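Local coordinates for afamin (Homo sapiens, PDB 6FAK), which carries hydrophobic molecules in body fluids, binding vitamin E and keeping lipidated Wnt proteins soluble and active, at residues V34-L45 against K76-H87; C65-L73 against E250-R258. All blocks are in the same frame, centred on the assembly; numbering follows the deposited sequence.

Contact 1 of 2, residues V34-L45 against K76-H87; sequences VQEATFEEMEKL and KICAMEGLPQKH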
loop_
_atom_site.group_PDB
_atom_site.type_symbol
_atom_site.label_atom_id
_atom_site.label_comp_id
_atom_site.label_asym_id
_atom_site.label_seq_id
_atom_site.Cartn_x
_atom_site.Cartn_y
_atom_site.Cartn_z
ATOM N N VAL A 34 5.450 -17.282 -7.171
ATOM C CA VAL A 34 6.442 -18.278 -6.710
ATOM C C VAL A 34 7.725 -17.496 -6.474
ATOM O O VAL A 34 8.632 -17.402 -7.335
ATOM C CB VAL A 34 6.648 -19.444 -7.720
ATOM C CG1 VAL A 34 7.487 -20.538 -7.073
ATOM C CG2 VAL A 34 5.323 -20.050 -8.180
ATOM N N GLN A 35 7.742 -16.846 -5.331
ATOM C CA GLN A 35 8.764 -15.866 -5.032
ATOM C C GLN A 35 10.137 -16.509 -4.774
ATOM O O GLN A 35 11.132 -15.807 -4.768
ATOM C CB GLN A 35 8.336 -15.034 -3.804
ATOM C CG GLN A 35 7.152 -14.118 -4.087
ATOM C CD GLN A 35 6.478 -13.740 -2.833
ATOM O OE1 GLN A 35 5.627 -14.474 -2.383
ATOM N NE2 GLN A 35 6.900 -12.625 -2.214
ATOM N N GLU A 36 10.148 -17.818 -4.528
ATOM C CA GLU A 36 11.391 -18.617 -4.375
ATOM C C GLU A 36 11.973 -19.074 -5.701
ATOM O O GLU A 36 13.135 -19.524 -5.733
ATOM C CB GLU A 36 11.159 -19.881 -3.505
ATOM C CG GLU A 36 10.477 -19.622 -2.176
ATOM C CD GLU A 36 8.906 -19.489 -2.257
ATOM O OE1 GLU A 36 8.316 -19.496 -3.393
ATOM O OE2 GLU A 36 8.261 -19.371 -1.161
ATOM N N ALA A 37 11.209 -18.998 -6.794
ATOM C CA ALA A 37 11.710 -19.440 -8.098
ATOM C C ALA A 37 12.937 -18.639 -8.566
ATOM O O ALA A 37 13.040 -17.410 -8.323
ATOM C CB ALA A 37 10.628 -19.423 -9.154
ATOM N N THR A 38 13.876 -19.364 -9.199
ATOM C CA THR A 38 15.132 -18.826 -9.660
ATOM C C THR A 38 14.908 -18.182 -11.018
ATOM O O THR A 38 13.901 -18.419 -11.684
ATOM C CB THR A 38 16.221 -19.946 -9.808
ATOM O OG1 THR A 38 15.766 -20.926 -10.756
ATOM C CG2 THR A 38 16.476 -20.664 -8.473
ATOM N N PHE A 39 15.865 -17.382 -11.444
ATOM C CA PHE A 39 15.810 -16.748 -12.774
ATOM C C PHE A 39 15.859 -17.728 -13.947
ATOM O O PHE A 39 15.202 -17.510 -14.965
ATOM C CB PHE A 39 16.881 -15.654 -12.943
ATOM C CG PHE A 39 16.674 -14.819 -14.179
ATOM C CD1 PHE A 39 15.725 -13.808 -14.202
ATOM C CD2 PHE A 39 17.363 -15.119 -15.364
ATOM C CE1 PHE A 39 15.506 -13.061 -15.349
ATOM C CE2 PHE A 39 17.154 -14.374 -16.515
ATOM C CZ PHE A 39 16.218 -13.333 -16.505
ATOM N N GLU A 40 16.609 -18.808 -13.796
ATOM C CA GLU A 40 16.613 -19.875 -14.801
ATOM C C GLU A 40 15.231 -20.473 -14.986
ATOM O O GLU A 40 14.809 -20.773 -16.119
ATOM C CB GLU A 40 17.599 -20.987 -14.423
ATOM C CG GLU A 40 19.055 -20.563 -14.554
ATOM C CD GLU A 40 20.052 -21.696 -14.317
ATOM O OE1 GLU A 40 21.250 -21.488 -14.628
ATOM O OE2 GLU A 40 19.657 -22.779 -13.819
ATOM N N GLU A 41 14.524 -20.668 -13.867
ATOM C CA GLU A 41 13.152 -21.170 -13.917
ATOM C C GLU A 41 12.228 -20.200 -14.675
ATOM O O GLU A 41 11.403 -20.637 -15.471
ATOM C CB GLU A 41 12.660 -21.560 -12.504
ATOM C CG GLU A 41 13.439 -22.754 -11.910
ATOM C CD GLU A 41 13.267 -22.983 -10.395
ATOM O OE1 GLU A 41 12.828 -22.093 -9.630
ATOM O OE2 GLU A 41 13.573 -24.109 -9.939
ATOM N N MET A 42 12.407 -18.895 -14.494
ATOM C CA MET A 42 11.613 -17.891 -15.202
ATOM C C MET A 42 11.675 -18.076 -16.732
ATOM O O MET A 42 10.647 -18.080 -17.402
ATOM C CB MET A 42 12.072 -16.455 -14.857
ATOM C CG MET A 42 11.970 -15.994 -13.424
ATOM S SD MET A 42 10.271 -15.686 -12.955
ATOM C CE MET A 42 10.136 -16.688 -11.494
ATOM N N GLU A 43 12.893 -18.251 -17.242
ATOM C CA GLU A 43 13.189 -18.421 -18.665
ATOM C C GLU A 43 12.424 -19.584 -19.299
ATOM O O GLU A 43 11.887 -19.453 -20.404
ATOM C CB GLU A 43 14.710 -18.604 -18.869
ATOM C CG GLU A 43 15.581 -17.375 -18.531
ATOM C CD GLU A 43 17.091 -17.655 -18.591
ATOM O OE1 GLU A 43 17.557 -18.722 -18.099
ATOM O OE2 GLU A 43 17.831 -16.797 -19.115
ATOM N N LYS A 44 12.316 -20.698 -18.576
ATOM C CA LYS A 44 11.566 -21.838 -19.057
ATOM C C LYS A 44 10.073 -21.550 -19.185
ATOM O O LYS A 44 9.456 -21.965 -20.171
ATOM C CB LYS A 44 11.791 -23.034 -18.148
ATOM C CG LYS A 44 13.239 -23.518 -18.115
ATOM C CD LYS A 44 13.364 -24.940 -17.564
ATOM C CE LYS A 44 13.244 -24.982 -16.051
ATOM N NZ LYS A 44 14.510 -24.574 -15.374
ATOM N N LEU A 45 9.475 -20.839 -18.210
ATOM C CA LEU A 45 8.069 -20.405 -18.371
ATOM C C LEU A 45 7.904 -19.415 -19.543
ATOM O O LEU A 45 6.912 -19.487 -20.292
ATOM C CB LEU A 45 7.477 -19.824 -17.096
ATOM C CG LEU A 45 5.964 -19.462 -17.112
ATOM C CD1 LEU A 45 5.055 -20.652 -17.375
ATOM C CD2 LEU A 45 5.556 -18.828 -15.793
ATOM N N LYS A 76 0.816 -24.013 -16.823
ATOM C CA LYS A 76 2.201 -24.148 -17.280
ATOM C C LYS A 76 3.213 -24.200 -16.149
ATOM O O LYS A 76 4.216 -24.882 -16.245
ATOM C CB LYS A 76 2.590 -23.001 -18.211
ATOM C CG LYS A 76 1.791 -22.897 -19.512
ATOM C CD LYS A 76 1.707 -24.223 -20.256
ATOM C CE LYS A 76 1.044 -24.103 -21.635
ATOM N NZ LYS A 76 1.114 -25.423 -22.338
ATOM N N ILE A 77 3.001 -23.416 -15.107
ATOM C CA ILE A 77 3.860 -23.482 -13.919
ATOM C C ILE A 77 3.762 -24.869 -13.255
ATOM O O ILE A 77 4.783 -25.473 -12.916
ATOM C CB ILE A 77 3.461 -22.383 -12.898
ATOM C CG1 ILE A 77 3.904 -21.018 -13.412
ATOM C CG2 ILE A 77 4.047 -22.636 -11.514
ATOM C CD1 ILE A 77 3.302 -19.872 -12.631
ATOM N N CYS A 78 2.546 -25.358 -13.087
ATOM C CA CYS A 78 2.283 -26.655 -12.425
ATOM C C CYS A 78 2.823 -27.861 -13.250
ATOM O O CYS A 78 3.132 -28.898 -12.689
ATOM C CB CYS A 78 0.792 -26.837 -12.196
ATOM S SG CYS A 78 0.167 -25.890 -10.778
ATOM N N ALA A 79 2.957 -27.666 -14.571
ATOM C CA ALA A 79 3.507 -28.670 -15.485
ATOM C C ALA A 79 5.040 -28.808 -15.511
ATOM O O ALA A 79 5.562 -29.700 -16.173
ATOM C CB ALA A 79 2.983 -28.427 -16.908
ATOM N N MET A 80 5.750 -27.963 -14.791
ATOM C CA MET A 80 7.215 -27.975 -14.771
ATOM C C MET A 80 7.742 -28.984 -13.770
ATOM O O MET A 80 7.449 -28.901 -12.578
ATOM C CB MET A 80 7.726 -26.598 -14.436
ATOM C CG MET A 80 7.257 -25.562 -15.454
ATOM S SD MET A 80 8.565 -25.011 -16.542
ATOM C CE MET A 80 9.428 -23.890 -15.432
ATOM N N GLU A 81 8.549 -29.929 -14.255
ATOM C CA GLU A 81 8.834 -31.149 -13.492
ATOM C C GLU A 81 9.560 -30.845 -12.218
ATOM O O GLU A 81 10.556 -30.122 -12.215
ATOM C CB GLU A 81 9.560 -32.216 -14.346
ATOM C CG GLU A 81 10.975 -31.924 -14.797
ATOM C CD GLU A 81 11.546 -33.060 -15.643
ATOM O OE1 GLU A 81 10.981 -33.373 -16.724
ATOM O OE2 GLU A 81 12.558 -33.638 -15.221
ATOM N N GLY A 82 8.990 -31.310 -11.108
ATOM C CA GLY A 82 9.591 -31.112 -9.781
ATOM C C GLY A 82 9.483 -29.727 -9.153
ATOM O O GLY A 82 9.848 -29.554 -7.980
ATOM N N LEU A 83 8.940 -28.759 -9.897
ATOM C CA LEU A 83 8.877 -27.360 -9.435
ATOM C C LEU A 83 7.874 -27.142 -8.296
ATOM O O LEU A 83 8.223 -26.487 -7.304
ATOM C CB LEU A 83 8.612 -26.445 -10.630
ATOM C CG LEU A 83 8.713 -24.936 -10.392
ATOM C CD1 LEU A 83 10.146 -24.445 -10.553
ATOM C CD2 LEU A 83 7.807 -24.208 -11.357
ATOM N N PRO A 84 6.641 -27.697 -8.396
ATOM C CA PRO A 84 5.693 -27.508 -7.267
ATOM C C PRO A 84 6.237 -28.075 -5.956
ATOM O O PRO A 84 6.149 -27.444 -4.896
ATOM C CB PRO A 84 4.445 -28.259 -7.723
ATOM C CG PRO A 84 4.513 -28.170 -9.194
ATOM C CD PRO A 84 5.960 -28.356 -9.521
ATOM N N GLN A 85 6.861 -29.236 -6.043
ATOM C CA GLN A 85 7.467 -29.887 -4.881
ATOM C C GLN A 85 8.711 -29.108 -4.398
ATOM O O GLN A 85 8.899 -28.927 -3.201
ATOM C CB GLN A 85 7.843 -31.324 -5.252
ATOM C CG GLN A 85 6.612 -32.190 -5.573
ATOM C CD GLN A 85 6.112 -32.129 -7.028
ATOM O OE1 GLN A 85 6.662 -31.434 -7.897
ATOM N NE2 GLN A 85 5.058 -32.858 -7.290
ATOM N N LYS A 86 9.525 -28.615 -5.324
ATOM C CA LYS A 86 10.708 -27.864 -4.953
ATOM C C LYS A 86 10.368 -26.578 -4.142
ATOM O O LYS A 86 11.043 -26.275 -3.141
ATOM C CB LYS A 86 11.475 -27.485 -6.204
ATOM C CG LYS A 86 12.763 -26.749 -5.939
ATOM C CD LYS A 86 13.540 -26.526 -7.213
ATOM C CE LYS A 86 14.700 -25.579 -6.967
ATOM N NZ LYS A 86 15.351 -25.213 -8.259
ATOM N N HIS A 87 9.313 -25.854 -4.558
ATOM C CA HIS A 87 8.953 -24.577 -3.926
ATOM C C HIS A 87 7.691 -24.658 -3.097
ATOM O O HIS A 87 7.066 -23.638 -2.787
ATOM C CB HIS A 87 8.875 -23.490 -4.969
ATOM C CG HIS A 87 10.152 -23.276 -5.723
ATOM N ND1 HIS A 87 11.353 -23.022 -5.099
ATOM C CD2 HIS A 87 10.405 -23.245 -7.048
ATOM C CE1 HIS A 87 12.299 -22.850 -6.007
ATOM N NE2 HIS A 87 11.749 -22.988 -7.204
HETATM O O HOH W 1 6.088 -21.067 -3.546
#
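E41 and H87 meet from opposite directions, with the carboxylate turned almost perpendicular (83°) to the imidazole. H87 NE2 donates to E41 OE1 over 2.8 Å, arriving on the syn side of the carboxylate and staying near the ring plane. The second oxygen goes to the lysine: K86, fully extended, brings NZ to 2.7 Å from E41 OE2 in a salt bridge entering from above the carboxylate plane. A third donor, the backbone N of T38, reaches E41 OE1 at 3.0 Å. With the weak return bond from E41 N to T38 OG1 it forms a capping box, so a glutamate in the first turn of helix 39-58 also ties the loop before it to the end of helix 83-86. Both segments belong to the first albumin domain, an all-helical fold cross-linked by disulfides such as C78-C93. Gripped by three donors, the carboxylate is probably held firmly in its ionised form. L83 CD1 lies against it, 3.5 Å from E41 CD.

Over one face of the imidazole, toward its rim, lie E36 C and A37 N, while K86 CG sits over the centre of the other. V34 crosses the histidine at about a right angle, its CG1 3.9 Å from H87 CB. A water joins E36 OE1 to H87 O; E36 OE2 turns to K109.

Apolar contacts fill the remainder. The methyl of M80 rests against K44 CB at 3.7 Å. L45, its CG anti to the backbone N (chi1 -174°), spreads two methyls: CD1 touches K76 CB and CD2 lies 3.6 Å from I77 CG1.

Contact 2 of 2, residues C65-L73 against E250-R258; sequences CSKLPNNVL and EGDVVQCIR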
loop_
_atom_site.group_PDB
_atom_site.type_symbol
_atom_site.label_atom_id
_atom_site.label_comp_id
_atom_site.label_asym_id
_atom_site.label_seq_id
_atom_site.Cartn_x
_atom_site.Cartn_y
_atom_site.Cartn_z
ATOM N N CYS A 65 -7.372 -21.102 -25.993
ATOM C CA CYS A 65 -7.208 -19.702 -26.407
ATOM C C CYS A 65 -8.288 -18.759 -25.911
ATOM O O CYS A 65 -8.133 -17.552 -26.063
ATOM C CB CYS A 65 -7.072 -19.603 -27.923
ATOM S SG CYS A 65 -5.653 -20.543 -28.513
ATOM N N SER A 66 -9.368 -19.289 -25.331
ATOM C CA SER A 66 -10.387 -18.465 -24.655
ATOM C C SER A 66 -10.475 -18.723 -23.128
ATOM O O SER A 66 -11.358 -18.163 -22.463
ATOM C CB SER A 66 -11.762 -18.653 -25.337
ATOM O OG SER A 66 -12.325 -17.404 -25.750
ATOM N N LYS A 67 -9.552 -19.526 -22.575
ATOM C CA LYS A 67 -9.455 -19.756 -21.114
ATOM C C LYS A 67 -9.057 -18.478 -20.360
ATOM O O LYS A 67 -8.529 -17.543 -20.954
ATOM C CB LYS A 67 -8.451 -20.873 -20.783
ATOM C CG LYS A 67 -8.960 -22.293 -21.018
ATOM C CD LYS A 67 -7.853 -23.321 -20.791
ATOM C CE LYS A 67 -8.349 -24.678 -20.304
ATOM N NZ LYS A 67 -9.645 -25.123 -20.879
ATOM N N LEU A 68 -9.325 -18.447 -19.055
ATOM C CA LEU A 68 -8.847 -17.363 -18.198
ATOM C C LEU A 68 -7.293 -17.348 -18.268
ATOM O O LEU A 68 -6.656 -18.423 -18.352
ATOM C CB LEU A 68 -9.351 -17.558 -16.777
ATOM C CG LEU A 68 -9.235 -16.405 -15.768
ATOM C CD1 LEU A 68 -10.186 -15.231 -16.043
ATOM C CD2 LEU A 68 -9.492 -16.962 -14.374
ATOM N N PRO A 69 -6.678 -16.140 -18.327
ATOM C CA PRO A 69 -5.209 -16.092 -18.536
ATOM C C PRO A 69 -4.435 -16.777 -17.426
ATOM O O PRO A 69 -3.501 -17.501 -17.671
ATOM C CB PRO A 69 -4.894 -14.587 -18.564
ATOM C CG PRO A 69 -6.210 -13.911 -18.819
ATOM C CD PRO A 69 -7.250 -14.786 -18.176
ATOM N N ASN A 70 -4.872 -16.544 -16.210
ATOM C CA ASN A 70 -4.274 -17.150 -15.041
ATOM C C ASN A 70 -4.342 -18.672 -15.063
ATOM O O ASN A 70 -3.387 -19.329 -14.668
ATOM C CB ASN A 70 -4.959 -16.662 -13.750
ATOM C CG ASN A 70 -4.004 -16.012 -12.831
ATOM O OD1 ASN A 70 -2.824 -15.822 -13.208
ATOM N ND2 ASN A 70 -4.475 -15.631 -11.629
ATOM N N ASN A 71 -5.473 -19.212 -15.519
ATOM C CA ASN A 71 -5.607 -20.666 -15.638
ATOM C C ASN A 71 -4.571 -21.241 -16.598
ATOM O O ASN A 71 -4.007 -22.308 -16.313
ATOM C CB ASN A 71 -7.052 -21.113 -15.975
ATOM C CG ASN A 71 -7.996 -21.035 -14.760
ATOM O OD1 ASN A 71 -7.544 -21.079 -13.598
ATOM N ND2 ASN A 71 -9.320 -20.933 -15.021
ATOM N N VAL A 72 -4.237 -20.506 -17.652
ATOM C CA VAL A 72 -3.177 -20.932 -18.585
ATOM C C VAL A 72 -1.797 -20.887 -17.937
ATOM O O VAL A 72 -1.080 -21.869 -17.957
ATOM C CB VAL A 72 -3.161 -20.094 -19.901
ATOM C CG1 VAL A 72 -2.011 -20.533 -20.805
ATOM C CG2 VAL A 72 -4.502 -20.261 -20.655
ATOM N N LEU A 73 -1.448 -19.741 -17.349
ATOM C CA LEU A 73 -0.151 -19.542 -16.671
ATOM C C LEU A 73 0.081 -20.542 -15.570
ATOM O O LEU A 73 1.165 -21.124 -15.466
ATOM C CB LEU A 73 -0.115 -18.154 -16.060
ATOM C CG LEU A 73 1.196 -17.787 -15.330
ATOM C CD1 LEU A 73 2.089 -17.032 -16.319
ATOM C CD2 LEU A 73 0.861 -16.985 -14.079
ATOM N N GLU A 250 -6.204 -10.516 -7.387
ATOM C CA GLU A 250 -5.900 -11.907 -7.580
ATOM C C GLU A 250 -4.449 -12.171 -7.955
ATOM O O GLU A 250 -3.868 -13.171 -7.542
ATOM C CB GLU A 250 -6.849 -12.541 -8.612
ATOM C CG GLU A 250 -6.464 -13.972 -8.913
ATOM C CD GLU A 250 -7.320 -14.678 -9.918
ATOM O OE1 GLU A 250 -8.416 -14.169 -10.293
ATOM O OE2 GLU A 250 -6.832 -15.796 -10.284
ATOM N N GLY A 251 -3.874 -11.283 -8.754
ATOM C CA GLY A 251 -2.581 -11.476 -9.322
ATOM C C GLY A 251 -2.592 -11.915 -10.782
ATOM O O GLY A 251 -1.571 -12.279 -11.289
ATOM N N ASP A 252 -3.747 -11.856 -11.442
ATOM C CA ASP A 252 -3.871 -12.258 -12.813
ATOM C C ASP A 252 -3.326 -11.087 -13.682
ATOM O O ASP A 252 -4.060 -10.139 -14.007
ATOM C CB ASP A 252 -5.334 -12.592 -13.108
ATOM C CG ASP A 252 -5.542 -13.106 -14.536
ATOM O OD1 ASP A 252 -4.716 -12.847 -15.451
ATOM O OD2 ASP A 252 -6.562 -13.767 -14.704
ATOM N N VAL A 253 -2.061 -11.174 -14.053
ATOM C CA VAL A 253 -1.358 -10.032 -14.698
ATOM C C VAL A 253 -1.968 -9.613 -16.041
ATOM O O VAL A 253 -2.166 -8.426 -16.284
ATOM C CB VAL A 253 0.159 -10.260 -14.818
ATOM C CG1 VAL A 253 0.782 -10.422 -13.442
ATOM C CG2 VAL A 253 0.481 -11.472 -15.697
ATOM N N VAL A 254 -2.303 -10.595 -16.879
ATOM C CA VAL A 254 -2.977 -10.336 -18.168
ATOM C C VAL A 254 -4.353 -9.664 -18.013
ATOM O O VAL A 254 -4.623 -8.636 -18.632
ATOM C CB VAL A 254 -3.089 -11.640 -19.019
ATOM C CG1 VAL A 254 -3.869 -11.392 -20.297
ATOM C CG2 VAL A 254 -1.700 -12.158 -19.346
ATOM N N GLN A 255 -5.206 -10.235 -17.174
ATOM C CA GLN A 255 -6.515 -9.651 -16.925
ATOM C C GLN A 255 -6.415 -8.246 -16.313
ATOM O O GLN A 255 -7.234 -7.360 -16.595
ATOM C CB GLN A 255 -7.340 -10.546 -15.994
ATOM C CG GLN A 255 -8.830 -10.231 -16.004
ATOM C CD GLN A 255 -9.440 -10.422 -17.406
ATOM O OE1 GLN A 255 -9.001 -11.270 -18.185
ATOM N NE2 GLN A 255 -10.375 -9.580 -17.742
ATOM N N CYS A 256 -5.443 -8.070 -15.435
ATOM C CA CYS A 256 -5.185 -6.780 -14.823
ATOM C C CYS A 256 -4.892 -5.715 -15.877
ATOM O O CYS A 256 -5.494 -4.627 -15.847
ATOM C CB CYS A 256 -4.042 -6.897 -13.798
ATOM S SG CYS A 256 -3.640 -5.430 -12.821
ATOM N N ILE A 257 -3.956 -6.026 -16.779
ATOM C CA ILE A 257 -3.586 -5.109 -17.870
ATOM C C ILE A 257 -4.806 -4.790 -18.740
ATOM O O ILE A 257 -5.086 -3.621 -18.960
ATOM C CB ILE A 257 -2.356 -5.622 -18.705
ATOM C CG1 ILE A 257 -1.080 -5.523 -17.889
ATOM C CG2 ILE A 257 -2.167 -4.809 -19.975
ATOM C CD1 ILE A 257 0.039 -6.442 -18.333
ATOM N N ARG A 258 -5.527 -5.827 -19.164
ATOM C CA ARG A 258 -6.772 -5.679 -19.948
ATOM C C ARG A 258 -7.825 -4.840 -19.261
ATOM O O ARG A 258 -8.416 -3.984 -19.886
ATOM C CB ARG A 258 -7.426 -7.043 -20.256
ATOM C CG ARG A 258 -6.682 -7.844 -21.319
ATOM C CD ARG A 258 -7.393 -9.143 -21.696
ATOM N NE ARG A 258 -6.584 -9.924 -22.640
ATOM C CZ ARG A 258 -6.609 -11.252 -22.819
ATOM N NH1 ARG A 258 -7.419 -12.029 -22.100
ATOM N NH2 ARG A 258 -5.811 -11.804 -23.707
HETATM O O HOH W 2 -0.956 -13.988 -13.707
#
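P69, N70 and D252 bury more surface than any other residues where the start of helix 69-73 meets that of helix 253-258, joining the first albumin domain to the second. The ring of P69 wedges against V254, CB to CB at 3.5 Å, a tight fit, with its CG 3.8 Å from D252 OD1. The N70 amide and the D252 carboxylate stack nearly parallel, 17° apart, sliding past each other in opposite directions. D252 is the N-cap of its helix, accepting from Q255 N through OD1.

N70 also uses its amide ends. ND2 gives a 2.7 Å bond to E250 OE2, in the amide plane but well above that of the carboxylate, and OD1 accepts from a water that in turn accepts from V253 N. An alanine here is likely to leave E250 OE2 without this amide donor and the water without its acceptor. E250 OE1 pairs with R101 and N70 ND2 also meets Y33. At this point of the junction, where segment 250-258 is part of the region forming the pocket for hydrophobic ligands, one direct hydrogen bond and a water bridge fix N70, while P69 supplies the close packing.

How the contacts relate
The two contacts share helix 69-78: contact 2 uses its beginning and contact 1 its end, and they touch where L45 CD2 lies 3.9 Å from L73 CD1. Their centres are 18 Å apart, and each is partly buried, neither a wholly sealed core nor an open surface patch. Contact 1 stays inside the first albumin domain, close in sequence, and combines a salt bridge with a substantial apolar side. Contact 2 spans 176 intervening residues to reach the second domain; it is smaller, 345 against 578 Å², and has no salt bridge between its segments. In both, a side chain engaged in helix capping, E41 in the capping box and D252 at the N-cap, also meets the other segment.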